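Local coordinates for transmembrane beta-barrels (Synthetic construct, PDB 6X9Z), which is a computationally designed protein intended to fold into and span a lipid membrane as a closed eight-stranded antiparallel beta barrel, at residues 36-40 with 68-72; 49-55 with 73-79. All coordinates share one frame; numbering follows the deposited sequence.

Contact 1: 36-40 with 68-72; sequences LFLDV and PYVKA
Asp39 and Lys71 meet inside the barrel through a salt bridge, Lys71 NZ donating to Asp39 OD2 at 3.0 Å. The ammonium comes from above the carboxylate plane, 41° out of it. The lysine chain is fully extended beyond CG, and its CD also passes 3.6 Å from Asp39 OD2. Nearer the start of the two segments, Phe37 carries the apolar half of the contact. Its ring tip, CZ, rests 3.8 Å from Lys71 CB, and the CE2 corner lies 4.1 Å from Tyr69 CB. The phenylalanine side chain crosses those of Tyr69 and Lys71 at about a right angle. Phe37 and Tyr69 both start inward from their strands; in each, CG sits between the backbone N and the carbonyl carbon (chi1 64° in Phe37), which sets where the ring lies relative to its strand. Strands 36-45 and 66-77 are not neighbours in the antiparallel barrel: strand 49-59 lies between them. Their short segments approach no closer than 8.6 Å between axes and run 53° apart, and the interior is bridged mainly by side chains, although Val70 O also meets the Phe37 ring. Further out, Gln29 NE2 gives Asp39 OD2 a second donor and Tyr11 OH hydrogen-bonds Asp39 OD1, fixing the carboxylate from both oxygens. Tyr69 OH bonds Glu103 OE1. Lys71 NZ has long, weak ion pairs with Glu103 OE1 and Glu53 OE2, probably favouring its charged state.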
ATOM      1  N   LEU A  36      11.089   8.337   3.468  1.00 30.71           N
ATOM      2  CA  LEU A  36       9.893   8.659   2.703  1.00 31.03           C
ATOM      3  C   LEU A  36       9.787   7.773   1.467  1.00 31.08           C
ATOM      4  O   LEU A  36      10.785   7.270   0.948  1.00 29.94           O
ATOM      5  CB  LEU A  36       9.883  10.133   2.282  1.00 31.06           C
ATOM      6  CG  LEU A  36       9.950  11.145   3.430  1.00 30.61           C
ATOM      7  CD1 LEU A  36       9.869  12.573   2.915  1.00 30.38           C
ATOM      8  CD2 LEU A  36       8.858  10.871   4.451  1.00 30.25           C
ATOM      9  N   PHE A  37       8.556   7.580   1.003  1.00 30.42           N
ATOM     10  CA  PHE A  37       8.333   6.805  -0.205  1.00 30.64           C
ATOM     11  C   PHE A  37       7.086   7.319  -0.907  1.00 31.51           C
ATOM     12  O   PHE A  37       6.198   7.902  -0.280  1.00 30.70           O
ATOM     13  CB  PHE A  37       8.200   5.302   0.089  1.00 30.72           C
ATOM     14  CG  PHE A  37       7.008   4.939   0.938  1.00 30.89           C
ATOM     15  CD1 PHE A  37       5.828   4.510   0.351  1.00 31.21           C
ATOM     16  CD2 PHE A  37       7.077   5.002   2.322  1.00 30.74           C
ATOM     17  CE1 PHE A  37       4.738   4.168   1.127  1.00 31.26           C
ATOM     18  CE2 PHE A  37       5.986   4.666   3.101  1.00 30.62           C
ATOM     19  CZ  PHE A  37       4.818   4.243   2.504  1.00 30.82           C
ATOM     20  N   LEU A  38       7.050   7.117  -2.219  1.00 30.44           N
ATOM     21  CA  LEU A  38       5.874   7.389  -3.025  1.00 31.44           C
ATOM     22  C   LEU A  38       5.138   6.084  -3.280  1.00 32.19           C
ATOM     23  O   LEU A  38       5.735   5.005  -3.298  1.00 31.94           O
ATOM     24  CB  LEU A  38       6.250   8.057  -4.349  1.00 30.46           C
ATOM     25  CG  LEU A  38       6.954   9.407  -4.185  1.00 30.41           C
ATOM     26  CD1 LEU A  38       7.415   9.965  -5.527  1.00 29.94           C
ATOM     27  CD2 LEU A  38       6.047  10.400  -3.473  1.00 30.08           C
ATOM     28  N   ASP A  39       3.824   6.195  -3.452  1.00 32.86           N
ATOM     29  CA  ASP A  39       2.971   5.041  -3.690  1.00 33.54           C
ATOM     30  C   ASP A  39       2.005   5.397  -4.806  1.00 34.12           C
ATOM     31  O   ASP A  39       1.340   6.434  -4.748  1.00 34.88           O
ATOM     32  CB  ASP A  39       2.214   4.641  -2.419  1.00 33.64           C
ATOM     33  CG  ASP A  39       1.603   3.255  -2.509  1.00 35.13           C
ATOM     34  OD1 ASP A  39       1.156   2.858  -3.606  0.61 35.08           O
ATOM     35  OD2 ASP A  39       1.567   2.555  -1.474  0.52 35.39           O
ATOM     36  N   VAL A  40       1.967   4.559  -5.832  1.00 34.16           N
ATOM     37  CA  VAL A  40       0.966   4.625  -6.884  1.00 35.36           C
ATOM     38  C   VAL A  40       0.397   3.227  -7.048  1.00 35.73           C
ATOM     39  O   VAL A  40       1.084   2.225  -6.826  1.00 34.89           O
ATOM     40  CB  VAL A  40       1.539   5.144  -8.221  1.00 36.31           C
ATOM     41  CG1 VAL A  40       2.053   6.570  -8.064  1.00 36.19           C
ATOM     42  CG2 VAL A  40       2.649   4.230  -8.712  1.00 35.85           C
ATOM     43  N   PRO A  68       7.949  -1.517   9.044  1.00 30.76           N
ATOM     44  CA  PRO A  68       6.671  -0.827   9.235  1.00 30.06           C
ATOM     45  C   PRO A  68       6.567   0.395   8.334  1.00 31.03           C
ATOM     46  O   PRO A  68       7.566   0.960   7.888  1.00 30.23           O
ATOM     47  CB  PRO A  68       6.702  -0.417  10.712  1.00 30.35           C
ATOM     48  CG  PRO A  68       7.837  -1.202  11.330  1.00 30.49           C
ATOM     49  CD  PRO A  68       8.814  -1.426  10.230  1.00 30.69           C
ATOM     50  N   TYR A  69       5.327   0.808   8.077  1.00 29.70           N
ATOM     51  CA  TYR A  69       5.094   2.008   7.289  1.00 30.37           C
ATOM     52  C   TYR A  69       3.731   2.585   7.639  1.00 30.73           C
ATOM     53  O   TYR A  69       2.815   1.861   8.038  1.00 30.34           O
ATOM     54  CB  TYR A  69       5.183   1.731   5.778  1.00 30.34           C
ATOM     55  CG  TYR A  69       4.092   0.839   5.234  1.00 30.31           C
ATOM     56  CD1 TYR A  69       2.933   1.381   4.696  1.00 31.19           C
ATOM     57  CD2 TYR A  69       4.220  -0.545   5.256  1.00 30.60           C
ATOM     58  CE1 TYR A  69       1.929   0.577   4.200  1.00 31.96           C
ATOM     59  CE2 TYR A  69       3.216  -1.362   4.759  1.00 31.22           C
ATOM     60  CZ  TYR A  69       2.073  -0.792   4.234  1.00 31.90           C
ATOM     61  OH  TYR A  69       1.074  -1.595   3.739  1.00 32.74           O
ATOM     62  N   VAL A  70       3.626   3.901   7.510  1.00 30.57           N
ATOM     63  CA  VAL A  70       2.354   4.607   7.527  1.00 31.27           C
ATOM     64  C   VAL A  70       2.289   5.414   6.241  1.00 31.61           C
ATOM     65  O   VAL A  70       3.314   5.907   5.758  1.00 31.30           O
ATOM     66  CB  VAL A  70       2.197   5.504   8.778  1.00 31.15           C
ATOM     67  CG1 VAL A  70       3.292   6.554   8.837  1.00 31.15           C
ATOM     68  CG2 VAL A  70       0.808   6.151   8.830  1.00 31.17           C
ATOM     69  N   LYS A  71       1.103   5.500   5.651  1.00 32.20           N
ATOM     70  CA  LYS A  71       0.984   6.168   4.366  1.00 32.97           C
ATOM     71  C   LYS A  71      -0.381   6.821   4.269  1.00 34.25           C
ATOM     72  O   LYS A  71      -1.330   6.431   4.954  1.00 34.76           O
ATOM     73  CB  LYS A  71       1.197   5.196   3.201  1.00 32.97           C
ATOM     74  CG  LYS A  71       0.038   4.253   2.951  1.00 34.01           C
ATOM     75  CD  LYS A  71       0.331   3.336   1.774  1.00 35.98           C
ATOM     76  CE  LYS A  71      -0.886   2.493   1.422  1.00 37.97           C
ATOM     77  NZ  LYS A  71      -0.604   1.512   0.340  1.00 39.86           N
ATOM     78  N   ALA A  72      -0.459   7.835   3.413  1.00 34.76           N
ATOM     79  CA  ALA A  72      -1.715   8.500   3.115  1.00 35.95           C
ATOM     80  C   ALA A  72      -1.678   8.954   1.666  1.00 35.14           C
ATOM     81  O   ALA A  72      -0.608   9.208   1.107  1.00 34.45           O
ATOM     82  CB  ALA A  72      -1.973   9.690   4.049  1.00 34.96           C
TER

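Contact 2: 49-55 with 73-79; sequences LNFLEVG and GFEYNTD
Leu49 reaches across with CD1 to the end of Asp79, 3.4 Å from OD1, and also touches Thr78 CG2 and Asn77 CB. With chi1 at 178° its CG lies beside the carbonyl carbon, and chi2 swings CD1 toward the turn that follows strand 66-77. At Asn50 the carbonyl accepts a weak, bent bond from Thr78 N (128° at the hydrogen), where the pairing runs out. Phe51 turns to the barrel interior and lies beneath the Glu75 carboxylate: the two planes are 18° apart, and Glu75 OE1 stands 3.9 Å above the ring, over its centre. Leu52 faces the outer surface and exchanges two backbone bonds with Tyr76, Leu52 N to Tyr76 O at 2.9 Å and Tyr76 N to Leu52 O at 2.7 Å; Leu52 O also sits at the edge of the Tyr76 ring, in its plane. These rungs belong to the beta hairpin of strands 49-59 and 66-77, in which the hydrogen-bonded pairs Leu52-Tyr76 and Val54-Phe74 carry their side chains on the outer face, where they probably meet lipid. Glu53 runs side by side with Glu75, its OE1 3.4 Å from Glu75 OE2; both are acceptors, and such closeness may raise the proton affinity of one of them. Val54 bonds Phe74 in both directions, while its CB packs against Tyr76 CE1. Gly55 ends the segment opposite Gly73, their CA atoms just 3.7 Å apart, the backbones coming together with no side chains between them.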
ATOM      1  N   LEU A  49     -16.055  -0.373  -9.411  1.00 38.70           N
ATOM      2  CA  LEU A  49     -15.505   0.947  -9.120  1.00 40.06           C
ATOM      3  C   LEU A  49     -13.983   0.809  -9.184  1.00 40.83           C
ATOM      4  O   LEU A  49     -13.377   0.256  -8.263  1.00 39.80           O
ATOM      5  CB  LEU A  49     -15.970   1.439  -7.758  1.00 40.04           C
ATOM      6  CG  LEU A  49     -15.450   2.789  -7.261  1.00 43.07           C
ATOM      7  CD1 LEU A  49     -16.083   3.918  -8.050  1.00 45.12           C
ATOM      8  CD2 LEU A  49     -15.721   2.963  -5.774  1.00 42.91           C
ATOM      9  N   ASN A  50     -13.395   1.270 -10.283  1.00 41.49           N
ATOM     10  CA  ASN A  50     -11.950   1.356 -10.421  1.00 41.28           C
ATOM     11  C   ASN A  50     -11.464   2.687  -9.864  0.87 41.80           C
ATOM     12  O   ASN A  50     -12.193   3.681  -9.861  1.00 43.35           O
ATOM     13  CB  ASN A  50     -11.528   1.231 -11.887  1.00 42.30           C
ATOM     14  CG  ASN A  50     -11.788  -0.148 -12.462  1.00 41.21           C
ATOM     15  OD1 ASN A  50     -11.606  -1.161 -11.787  1.00 41.21           O
ATOM     16  ND2 ASN A  50     -12.201  -0.193 -13.724  1.00 42.24           N
ATOM     17  N   PHE A  51     -10.216   2.706  -9.399  1.00 40.95           N
ATOM     18  CA  PHE A  51      -9.663   3.941  -8.864  1.00 42.11           C
ATOM     19  C   PHE A  51      -8.155   3.967  -9.057  1.00 41.68           C
ATOM     20  O   PHE A  51      -7.481   2.939  -8.964  1.00 41.02           O
ATOM     21  CB  PHE A  51      -9.996   4.119  -7.378  1.00 42.43           C
ATOM     22  CG  PHE A  51      -9.392   3.072  -6.494  1.00 41.66           C
ATOM     23  CD1 PHE A  51      -8.140   3.257  -5.927  1.00 42.08           C
ATOM     24  CD2 PHE A  51     -10.077   1.902  -6.223  1.00 41.20           C
ATOM     25  CE1 PHE A  51      -7.584   2.292  -5.113  1.00 42.29           C
ATOM     26  CE2 PHE A  51      -9.526   0.934  -5.407  1.00 40.78           C
ATOM     27  CZ  PHE A  51      -8.278   1.129  -4.850  1.00 40.75           C
ATOM     28  N   LEU A  52      -7.642   5.164  -9.317  0.70 42.38           N
ATOM     29  CA  LEU A  52      -6.212   5.429  -9.373  1.00 41.87           C
ATOM     30  C   LEU A  52      -5.795   6.026  -8.035  1.00 42.00           C
ATOM     31  O   LEU A  52      -6.356   7.040  -7.602  0.53 42.80           O
ATOM     32  CB  LEU A  52      -5.886   6.379 -10.527  1.00 42.74           C
ATOM     33  CG  LEU A  52      -4.481   6.392 -11.126  1.00 43.49           C
ATOM     34  CD1 LEU A  52      -4.517   7.043 -12.502  1.00 44.40           C
ATOM     35  CD2 LEU A  52      -3.505   7.124 -10.225  1.00 42.30           C
ATOM     36  N   GLU A  53      -4.823   5.400  -7.381  1.00 41.35           N
ATOM     37  CA  GLU A  53      -4.375   5.810  -6.058  1.00 41.56           C
ATOM     38  C   GLU A  53      -2.972   6.393  -6.142  1.00 39.98           C
ATOM     39  O   GLU A  53      -2.084   5.797  -6.762  1.00 39.08           O
ATOM     40  CB  GLU A  53      -4.401   4.633  -5.085  1.00 43.61           C
ATOM     41  CG  GLU A  53      -3.777   4.931  -3.742  1.00 46.53           C
ATOM     42  CD  GLU A  53      -3.873   3.753  -2.796  1.00 58.32           C
ATOM     43  OE1 GLU A  53      -4.939   3.096  -2.772  1.00 55.18           O
ATOM     44  OE2 GLU A  53      -2.877   3.473  -2.090  1.00 57.06           O
ATOM     45  N   VAL A  54      -2.785   7.560  -5.528  1.00 39.48           N
ATOM     46  CA  VAL A  54      -1.495   8.241  -5.476  1.00 37.31           C
ATOM     47  C   VAL A  54      -1.301   8.780  -4.066  1.00 36.92           C
ATOM     48  O   VAL A  54      -2.217   9.380  -3.493  1.00 37.56           O
ATOM     49  CB  VAL A  54      -1.396   9.382  -6.510  1.00 37.41           C
ATOM     50  CG1 VAL A  54      -0.179  10.251  -6.235  1.00 36.60           C
ATOM     51  CG2 VAL A  54      -1.327   8.818  -7.919  1.00 38.06           C
ATOM     52  N   GLY A  55      -0.121   8.555  -3.505  1.00 35.68           N
ATOM     53  CA  GLY A  55       0.176   9.050  -2.180  1.00 34.33           C
ATOM     54  C   GLY A  55       1.557   8.606  -1.758  1.00 33.37           C
ATOM     55  O   GLY A  55       2.378   8.214  -2.587  1.00 32.88           O
ATOM     56  N   GLY A  73      -2.857   9.045   1.062  1.00 36.46           N
ATOM     57  CA  GLY A  73      -2.959   9.494  -0.310  1.00 37.44           C
ATOM     58  C   GLY A  73      -4.388   9.773  -0.725  1.00 39.44           C
ATOM     59  O   GLY A  73      -5.230  10.121   0.110  1.00 39.64           O
ATOM     60  N   PHE A  74      -4.675   9.614  -2.015  1.00 39.36           N
ATOM     61  CA  PHE A  74      -6.006   9.861  -2.544  1.00 40.53           C
ATOM     62  C   PHE A  74      -6.336   8.808  -3.589  1.00 41.36           C
ATOM     63  O   PHE A  74      -5.458   8.330  -4.312  1.00 40.58           O
ATOM     64  CB  PHE A  74      -6.116  11.264  -3.155  1.00 41.41           C
ATOM     65  CG  PHE A  74      -5.859  12.370  -2.175  1.00 40.43           C
ATOM     66  CD1 PHE A  74      -6.889  12.887  -1.412  1.00 40.91           C
ATOM     67  CD2 PHE A  74      -4.585  12.887  -2.012  1.00 40.32           C
ATOM     68  CE1 PHE A  74      -6.656  13.904  -0.507  1.00 40.87           C
ATOM     69  CE2 PHE A  74      -4.345  13.901  -1.105  1.00 40.65           C
ATOM     70  CZ  PHE A  74      -5.383  14.411  -0.354  1.00 41.10           C
ATOM     71  N   GLU A  75      -7.613   8.442  -3.650  1.00 42.64           N
ATOM     72  CA  GLU A  75      -8.119   7.483  -4.626  1.00 42.85           C
ATOM     73  C   GLU A  75      -9.007   8.229  -5.610  1.00 43.47           C
ATOM     74  O   GLU A  75     -10.100   8.679  -5.253  1.00 44.17           O
ATOM     75  CB  GLU A  75      -8.878   6.350  -3.942  1.00 42.80           C
ATOM     76  CG  GLU A  75      -7.990   5.462  -3.090  1.00 43.93           C
ATOM     77  CD  GLU A  75      -8.747   4.338  -2.420  1.00 44.19           C
ATOM     78  OE1 GLU A  75      -9.980   4.257  -2.603  1.00 44.05           O
ATOM     79  OE2 GLU A  75      -8.106   3.535  -1.711  1.00 44.89           O
ATOM     80  N   TYR A  76      -8.530   8.364  -6.844  1.00 44.07           N
ATOM     81  CA  TYR A  76      -9.290   8.994  -7.922  1.00 44.94           C
ATOM     82  C   TYR A  76     -10.216   7.933  -8.500  1.00 44.63           C
ATOM     83  O   TYR A  76      -9.819   7.124  -9.341  1.00 44.33           O
ATOM     84  CB  TYR A  76      -8.352   9.565  -8.979  1.00 45.43           C
ATOM     85  CG  TYR A  76      -7.373  10.604  -8.459  1.00 47.74           C
ATOM     86  CD1 TYR A  76      -6.291  10.239  -7.662  1.00 46.55           C
ATOM     87  CD2 TYR A  76      -7.517  11.944  -8.786  1.00 52.71           C
ATOM     88  CE1 TYR A  76      -5.400  11.184  -7.189  1.00 46.61           C
ATOM     89  CE2 TYR A  76      -6.630  12.894  -8.320  1.00 52.96           C
ATOM     90  CZ  TYR A  76      -5.575  12.508  -7.524  0.77 49.76           C
ATOM     91  OH  TYR A  76      -4.694  13.457  -7.067  1.00 49.60           O
ATOM     92  N   ASN A  77     -11.467   7.939  -8.038  0.85 44.73           N
ATOM     93  CA  ASN A  77     -12.414   6.890  -8.383  0.85 44.83           C
ATOM     94  C   ASN A  77     -12.989   7.106  -9.779  0.85 45.60           C
ATOM     95  O   ASN A  77     -12.923   8.196 -10.352  0.85 45.79           O
ATOM     96  CB  ASN A  77     -13.562   6.844  -7.376  0.85 44.94           C
ATOM     97  CG  ASN A  77     -13.084   6.818  -5.943  0.85 45.05           C
ATOM     98  OD1 ASN A  77     -13.286   7.775  -5.196  0.85 45.42           O
ATOM     99  ND2 ASN A  77     -12.454   5.718  -5.545  0.85 44.01           N
ATOM    100  N   THR A  78     -13.587   6.045 -10.315  0.96 46.40           N
ATOM    101  CA  THR A  78     -14.239   6.122 -11.613  0.96 48.60           C
ATOM    102  C   THR A  78     -15.648   6.699 -11.529  0.96 48.49           C
ATOM    103  O   THR A  78     -16.344   6.745 -12.549  0.96 48.09           O
ATOM    104  CB  THR A  78     -14.273   4.739 -12.271  0.96 49.88           C
ATOM    105  OG1 THR A  78     -14.805   4.851 -13.596  0.96 64.62           O
ATOM    106  CG2 THR A  78     -15.128   3.780 -11.467  0.96 46.81           C
ATOM    107  N   ASP A  79     -16.082   7.128 -10.344  1.00 48.94           N
ATOM    108  CA  ASP A  79     -17.298   7.911 -10.179  1.00 48.37           C
ATOM    109  C   ASP A  79     -17.029   9.409 -10.219  1.00 48.03           C
ATOM    110  O   ASP A  79     -17.886  10.194  -9.796  1.00 47.53           O
ATOM    111  CB  ASP A  79     -17.992   7.543  -8.865  1.00 49.73           C
ATOM    112  CG  ASP A  79     -18.589   6.152  -8.895  1.00 52.54           C
ATOM    113  OD1 ASP A  79     -18.453   5.474  -9.935  1.00 60.76           O
ATOM    114  OD2 ASP A  79     -19.196   5.737  -7.883  1.00 53.06           O
TER

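How the contacts relate
The two contacts share strand 66-77, residues 68-72 running directly into 73-79, and their centres lie 16 Å apart. Contact 2 zips neighbouring strands together in the barrel wall, whereas contact 1 spans the interior from strand 36-45. They join through strand 49-59: Asp39 N comes 2.6 Å from Gly55 O, a probable hydrogen bond, and on the outer surface Val40 CG1 packs 4.1 Å from Val54 CG2. Inside, Lys71 NZ of contact 1 lies 3.9 Å from Glu53 OE2 of contact 2, which extends the interior charge network toward the Glu53 and Glu75 carboxylates.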